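Local coordinates for protein CG4930 (Drosophila melanogaster, PDB 3ISM) that inhibits endonuclease G by forming a complex with the nuclease, at residues 278-283 / 290-295; 322-325 / 331-334; 341-344 / 350-353. The protein carries 1 engineered substitution. All blocks are in the same frame, centred on the assembly; numbering follows the deposited sequence.

The three contacts follow one another along the chain without overlap and lie together in its C-terminal half. Contact 1 joins helices 267-287 and 290-305; contact 2 folds the long loop between helices 309-317 and 340-343 back on itself; contact 3 brings the final loop against helix 340-343. The centres of contacts 1 and 2 are about 11 Å apart, those of 2 and 3 about 13 Å, and those of 1 and 3 about 17 Å. Segment 322-325 touches both of the other contacts, through Asn293 and Lys281 on one hand and Tyr343 on the other. The helical hairpin is thus linked to the last modelled residues of the chain through a loop that also meets the nuclease chain.

Contact 1 of 3, residues 278-283 / 290-295; sequences QEYKGD and DDYNSW
Tyr280 and Tyr292 send their rings past each other in opposite directions between the two helices. Their planes are inclined at 54°, so the pair is oblique, with Tyr280 CE2 3.3 Å from Tyr292 CD1 and the ring centroids 5.3 Å apart. Tyr280 CD2 comes to the edge of the Tyr292 ring, in its plane. Lys281 deals with the same ring differently: its extended chain crosses Tyr292 at about a right angle and lays CG over one face, 4.2 Å from the ring centroid and 27° off the normal, a CH-pi contact. Lys281 CB completes the approach at 3.5 Å from Tyr292 OH. Lys281 CG lies anti to the backbone N and the chain stays extended beyond it, which takes its methylenes past the ring and NZ on to the carbonyl oxygens of Glu320 and Gly322. Trp295 closes the group from the side, its CZ3 at the edge of the Tyr280 ring, 4.2 Å from Tyr280 CE2.

The three main residues are buried, yet their polar ends have partners: Tyr292 OH bonds to Leu321 O and Tyr280 OH to Arg253 of helix 238-261. The aromatic surfaces therefore pack against one another while the hydroxyls and the ammonium group tie the helices to neighbouring parts of the fold. Two successive helices whose local axes approach to 10.3 Å and run at 135° form a helical hairpin in this strand-free chain, probably as in the Ku C-terminal-domain-like family assigned to the protein.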
# COMPACT_ATOMS: atom_id res chain seq x y z
N GLN C 278 -22.03 -31.73 -14.56
CA GLN C 278 -21.01 -30.78 -15.01
C GLN C 278 -20.97 -29.54 -14.12
O GLN C 278 -19.89 -29.04 -13.78
CB GLN C 278 -21.22 -30.40 -16.48
CG GLN C 278 -20.01 -29.69 -17.10
CD GLN C 278 -20.18 -29.41 -18.58
OE1 GLN C 278 -21.29 -29.27 -19.09
NE2 GLN C 278 -19.05 -29.31 -19.29
N GLU C 279 -22.15 -29.05 -13.72
CA GLU C 279 -22.19 -27.88 -12.86
C GLU C 279 -21.89 -28.20 -11.39
O GLU C 279 -21.22 -27.42 -10.71
CB GLU C 279 -23.49 -27.09 -13.04
CG GLU C 279 -23.62 -26.42 -14.42
CD GLU C 279 -22.28 -26.00 -15.03
OE1 GLU C 279 -21.51 -25.27 -14.36
OE2 GLU C 279 -22.01 -26.39 -16.18
N TYR C 280 -22.35 -29.36 -10.92
CA TYR C 280 -21.98 -29.81 -9.58
C TYR C 280 -20.46 -30.01 -9.49
O TYR C 280 -19.85 -29.59 -8.50
CB TYR C 280 -22.76 -31.07 -9.17
CG TYR C 280 -22.17 -31.78 -7.98
CD1 TYR C 280 -21.95 -31.11 -6.77
CD2 TYR C 280 -21.85 -33.13 -8.05
CE1 TYR C 280 -21.39 -31.78 -5.68
CE2 TYR C 280 -21.32 -33.80 -6.97
CZ TYR C 280 -21.09 -33.12 -5.79
OH TYR C 280 -20.55 -33.80 -4.72
N LYS C 281 -19.84 -30.59 -10.52
CA LYS C 281 -18.38 -30.72 -10.55
C LYS C 281 -17.68 -29.35 -10.46
O LYS C 281 -16.76 -29.17 -9.66
CB LYS C 281 -17.87 -31.52 -11.77
CG LYS C 281 -16.34 -31.64 -11.78
CD LYS C 281 -15.77 -32.40 -12.97
CE LYS C 281 -14.26 -32.19 -13.04
NZ LYS C 281 -13.59 -33.18 -13.95
N GLY C 282 -18.14 -28.39 -11.27
CA GLY C 282 -17.58 -27.04 -11.26
C GLY C 282 -17.58 -26.40 -9.89
O GLY C 282 -16.57 -25.83 -9.46
N ASP C 283 -18.72 -26.48 -9.20
CA ASP C 283 -18.84 -25.93 -7.84
C ASP C 283 -17.99 -26.70 -6.84
O ASP C 283 -17.40 -26.09 -5.94
CB ASP C 283 -20.30 -25.90 -7.39
CG ASP C 283 -21.06 -24.72 -7.94
OD1 ASP C 283 -20.50 -23.59 -7.94
OD2 ASP C 283 -22.22 -24.90 -8.36
N ASP C 290 -13.12 -33.18 -2.71
CA ASP C 290 -12.78 -34.48 -2.09
C ASP C 290 -13.94 -35.49 -2.05
O ASP C 290 -13.72 -36.69 -2.28
CB ASP C 290 -12.20 -34.28 -0.68
CG ASP C 290 -11.49 -35.52 -0.16
OD1 ASP C 290 -10.56 -36.01 -0.84
OD2 ASP C 290 -11.86 -36.02 0.93
N ASP C 291 -15.15 -35.02 -1.74
CA ASP C 291 -16.35 -35.86 -1.80
C ASP C 291 -16.65 -36.28 -3.23
O ASP C 291 -16.99 -37.44 -3.50
CB ASP C 291 -17.57 -35.11 -1.25
CG ASP C 291 -17.45 -34.77 0.22
OD1 ASP C 291 -16.40 -35.06 0.85
OD2 ASP C 291 -18.41 -34.19 0.76
N TYR C 292 -16.51 -35.33 -4.15
CA TYR C 292 -16.74 -35.59 -5.55
C TYR C 292 -15.78 -36.65 -6.07
O TYR C 292 -16.19 -37.57 -6.78
CB TYR C 292 -16.58 -34.30 -6.36
CG TYR C 292 -17.00 -34.47 -7.79
CD1 TYR C 292 -18.27 -34.10 -8.20
CD2 TYR C 292 -16.14 -35.01 -8.75
CE1 TYR C 292 -18.68 -34.27 -9.50
CE2 TYR C 292 -16.53 -35.17 -10.06
CZ TYR C 292 -17.81 -34.81 -10.43
OH TYR C 292 -18.23 -34.96 -11.73
N ASN C 293 -14.51 -36.54 -5.69
CA ASN C 293 -13.46 -37.44 -6.17
C ASN C 293 -13.61 -38.89 -5.70
O ASN C 293 -13.18 -39.82 -6.37
CB ASN C 293 -12.08 -36.90 -5.81
CG ASN C 293 -11.70 -35.69 -6.65
OD1 ASN C 293 -12.37 -35.37 -7.63
ND2 ASN C 293 -10.63 -35.00 -6.26
N SER C 294 -14.22 -39.06 -4.53
CA SER C 294 -14.52 -40.39 -4.03
C SER C 294 -15.76 -40.96 -4.73
O SER C 294 -15.72 -42.07 -5.26
CB SER C 294 -14.73 -40.34 -2.51
OG SER C 294 -13.86 -39.40 -1.93
N TRP C 295 -16.83 -40.17 -4.75
CA TRP C 295 -18.15 -40.60 -5.24
C TRP C 295 -18.19 -40.81 -6.75
O TRP C 295 -18.90 -41.71 -7.22
CB TRP C 295 -19.22 -39.59 -4.81
CG TRP C 295 -20.59 -39.74 -5.45
CD1 TRP C 295 -21.63 -40.51 -5.02
CD2 TRP C 295 -21.07 -39.05 -6.62
NE1 TRP C 295 -22.72 -40.36 -5.84
CE2 TRP C 295 -22.41 -39.47 -6.83
CE3 TRP C 295 -20.51 -38.12 -7.51
CZ2 TRP C 295 -23.18 -39.00 -7.90
CZ3 TRP C 295 -21.28 -37.65 -8.56
CH2 TRP C 295 -22.61 -38.09 -8.75

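Contact 2 of 3, residues 322-325 / 331-334; sequences GPSC and YYDN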
# COMPACT_ATOMS: atom_id res chain seq x y z
N GLY C 322 -14.71 -36.65 -14.74
CA GLY C 322 -13.98 -37.44 -13.76
C GLY C 322 -13.54 -36.61 -12.58
O GLY C 322 -14.06 -35.50 -12.38
N PRO C 323 -12.60 -37.14 -11.79
CA PRO C 323 -12.04 -36.45 -10.64
C PRO C 323 -11.61 -35.02 -10.97
O PRO C 323 -11.15 -34.76 -12.09
CB PRO C 323 -10.82 -37.30 -10.28
CG PRO C 323 -11.23 -38.69 -10.68
CD PRO C 323 -12.02 -38.49 -11.95
N SER C 324 -11.80 -34.11 -10.02
CA SER C 324 -11.34 -32.73 -10.19
C SER C 324 -9.82 -32.68 -10.19
O SER C 324 -9.18 -33.45 -9.47
CB SER C 324 -11.89 -31.86 -9.08
OG SER C 324 -11.62 -30.49 -9.32
N CYS C 325 -9.25 -31.78 -11.00
CA CYS C 325 -7.79 -31.67 -11.10
C CYS C 325 -7.32 -30.26 -11.51
O CYS C 325 -8.13 -29.33 -11.59
CB CYS C 325 -7.22 -32.75 -12.04
SG CYS C 325 -7.57 -32.51 -13.77
N TYR C 331 -7.36 -26.25 -6.33
CA TYR C 331 -6.90 -27.22 -5.34
C TYR C 331 -5.67 -27.98 -5.81
O TYR C 331 -5.06 -28.73 -5.03
CB TYR C 331 -8.01 -28.21 -5.01
CG TYR C 331 -8.95 -27.74 -3.94
CD1 TYR C 331 -8.75 -28.10 -2.62
CD2 TYR C 331 -10.04 -26.94 -4.26
CE1 TYR C 331 -9.62 -27.67 -1.62
CE2 TYR C 331 -10.92 -26.51 -3.28
CZ TYR C 331 -10.70 -26.87 -1.96
OH TYR C 331 -11.56 -26.45 -0.98
N TYR C 332 -5.29 -27.77 -7.08
CA TYR C 332 -4.21 -28.51 -7.71
C TYR C 332 -3.25 -27.66 -8.56
O TYR C 332 -3.58 -26.54 -8.97
CB TYR C 332 -4.81 -29.62 -8.59
CG TYR C 332 -5.90 -30.42 -7.92
CD1 TYR C 332 -7.25 -30.11 -8.12
CD2 TYR C 332 -5.59 -31.46 -7.05
CE1 TYR C 332 -8.25 -30.84 -7.51
CE2 TYR C 332 -6.59 -32.19 -6.43
CZ TYR C 332 -7.92 -31.88 -6.66
OH TYR C 332 -8.90 -32.61 -6.03
N ASP C 333 -2.05 -28.20 -8.81
CA ASP C 333 -1.10 -27.60 -9.76
C ASP C 333 -0.38 -28.64 -10.63
O ASP C 333 -0.73 -29.82 -10.61
CB ASP C 333 -0.10 -26.69 -9.03
CG ASP C 333 0.70 -27.42 -7.94
OD1 ASP C 333 0.98 -28.64 -8.07
OD2 ASP C 333 1.05 -26.75 -6.94
N ASN C 334 0.64 -28.20 -11.36
CA ASN C 334 1.44 -29.04 -12.26
C ASN C 334 1.94 -30.39 -11.73
O ASN C 334 1.77 -31.41 -12.39
CB ASN C 334 2.64 -28.25 -12.80
CG ASN C 334 2.34 -27.54 -14.08
OD1 ASN C 334 1.20 -27.57 -14.56
ND2 ASN C 334 3.35 -26.90 -14.66
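The Tyr332 ring meets the backbone of Ser324 and Cys325 obliquely, while Tyr331 CB lies over one of its faces, 3.6 Å above the plane and displaced toward the rim. Ser324 O comes within 3.4 Å of Tyr332 CE1, and Cys325 C is equally close to Tyr332 CD1, so the ring runs alongside a stretch of main chain. The Ser324 side chain adds a looser touch, its OG 3.8 Å from Tyr332 CE1. With CG anti to the carbonyl carbon (chi1 -47°), Tyr332 turns its ring toward segment 322-325, and its hydroxyl makes a weak hydrogen bond with Asn293 ND2.

No hydrogen bond spans the two segments. Asp328, in the connecting turn, bonds back through its carboxylate to Ser324 OG and Cys325 N. In segment 331-334, Tyr331 O bonds to Arg70 of the CG8862 chain, and the Tyr331 ring meets Phe75 of that chain edge-to-face. With a magnesium ion about 9 Å from the Tyr332 side chain, this is an irregular loop at the inhibitor-nuclease interface, probably close to the active site of the nuclease.

Contact 3 of 3, residues 341-344 / 350-353; sequences EFYE and APFE
Tyr343 and Ala350 bring their CA atoms to 5.0 Å, where the last turn of the weakly bonded helix 340-343 meets the chain returning from the loop that follows it. The Tyr343 ring is the centre of the arrangement, covered on both faces. Phe342 CD2 sits over the middle of one face, and Pro351 CD lies over the opposite face in a CH-pi contact, 4.0 Å from the centroid and 14° off the normal. Ala350 CB approaches obliquely, 3.6 Å from Tyr343 CD1. Phe352 also comes in obliquely, its CE1 3.9 Å from Tyr343 CE1, with the two ring planes at 88°. A first torsion of 42° sets Phe352 CG between the backbone N and the carbonyl carbon, with Ala350 CB over one face of the ring. Beyond these segments Phe352 also meets the ring of Phe340.

Replacing Tyr343 by an alanine would probably leave Pro351 and Phe342 without the ring they enclose and Gly322 N without its hydroxyl partner. The chemistry is thus divided: across the two segments the contact is apolar, with no hydrogen bond, whereas the polar end of the tyrosine, Tyr343 OH, bonds to Gly322 N. Burial of the ring joins the C-terminal loop to the short helix, and the hydroxyl connects both to the preceding loop.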
# COMPACT_ATOMS: atom_id res chain seq x y z
N GLU C 341 -6.26 -42.74 -15.12
CA GLU C 341 -6.71 -44.10 -14.79
C GLU C 341 -8.23 -44.23 -14.65
O GLU C 341 -8.79 -45.29 -14.97
CB GLU C 341 -6.02 -44.62 -13.51
CG GLU C 341 -4.56 -44.14 -13.28
CD GLU C 341 -4.47 -42.71 -12.73
OE1 GLU C 341 -5.32 -42.30 -11.90
OE2 GLU C 341 -3.53 -41.98 -13.13
N PHE C 342 -8.89 -43.18 -14.15
CA PHE C 342 -10.35 -43.16 -13.97
C PHE C 342 -11.10 -43.42 -15.28
O PHE C 342 -12.11 -44.13 -15.30
CB PHE C 342 -10.81 -41.82 -13.36
CG PHE C 342 -12.31 -41.60 -13.44
CD1 PHE C 342 -13.14 -42.11 -12.46
CD2 PHE C 342 -12.87 -40.89 -14.49
CE1 PHE C 342 -14.51 -41.92 -12.52
CE2 PHE C 342 -14.24 -40.70 -14.57
CZ PHE C 342 -15.06 -41.22 -13.58
N TYR C 343 -10.61 -42.82 -16.37
CA TYR C 343 -11.27 -42.90 -17.66
C TYR C 343 -10.91 -44.17 -18.43
O TYR C 343 -11.61 -44.53 -19.37
CB TYR C 343 -10.89 -41.68 -18.52
CG TYR C 343 -11.29 -40.36 -17.93
CD1 TYR C 343 -10.41 -39.64 -17.13
CD2 TYR C 343 -12.56 -39.83 -18.16
CE1 TYR C 343 -10.77 -38.43 -16.58
CE2 TYR C 343 -12.94 -38.61 -17.60
CZ TYR C 343 -12.03 -37.92 -16.81
OH TYR C 343 -12.37 -36.70 -16.26
N GLU C 344 -9.83 -44.83 -18.02
CA GLU C 344 -9.33 -46.01 -18.73
C GLU C 344 -10.17 -47.27 -18.45
O GLU C 344 -9.67 -48.27 -17.91
CB GLU C 344 -7.84 -46.23 -18.43
CG GLU C 344 -6.91 -45.33 -19.26
CD GLU C 344 -5.52 -45.17 -18.65
OE1 GLU C 344 -5.01 -46.14 -18.05
OE2 GLU C 344 -4.94 -44.07 -18.77
N ALA C 350 -8.71 -41.00 -21.15
CA ALA C 350 -8.93 -39.63 -20.69
C ALA C 350 -8.93 -38.68 -21.88
O ALA C 350 -8.05 -38.77 -22.75
CB ALA C 350 -7.85 -39.24 -19.69
N PRO C 351 -9.93 -37.78 -21.94
CA PRO C 351 -10.05 -36.74 -22.97
C PRO C 351 -8.88 -35.74 -23.04
O PRO C 351 -8.89 -34.87 -23.92
CB PRO C 351 -11.34 -36.01 -22.59
CG PRO C 351 -11.51 -36.30 -21.13
CD PRO C 351 -11.06 -37.72 -21.01
N PHE C 352 -7.91 -35.85 -22.14
CA PHE C 352 -6.77 -34.92 -22.12
C PHE C 352 -5.40 -35.52 -22.44
O PHE C 352 -5.06 -36.61 -21.96
CB PHE C 352 -6.72 -34.08 -20.83
CG PHE C 352 -7.01 -34.85 -19.56
CD1 PHE C 352 -8.29 -34.81 -19.00
CD2 PHE C 352 -6.02 -35.58 -18.92
CE1 PHE C 352 -8.57 -35.51 -17.82
CE2 PHE C 352 -6.30 -36.29 -17.74
CZ PHE C 352 -7.57 -36.25 -17.20
N GLU C 353 -4.64 -34.79 -23.25
CA GLU C 353 -3.24 -35.07 -23.62
C GLU C 353 -3.04 -36.34 -24.45
O GLU C 353 -2.96 -37.46 -23.92
CB GLU C 353 -2.32 -35.06 -22.38
CG GLU C 353 -2.15 -33.68 -21.75
CD GLU C 353 -1.63 -33.75 -20.32
OE1 GLU C 353 -1.07 -34.80 -19.93
OE2 GLU C 353 -1.80 -32.75 -19.58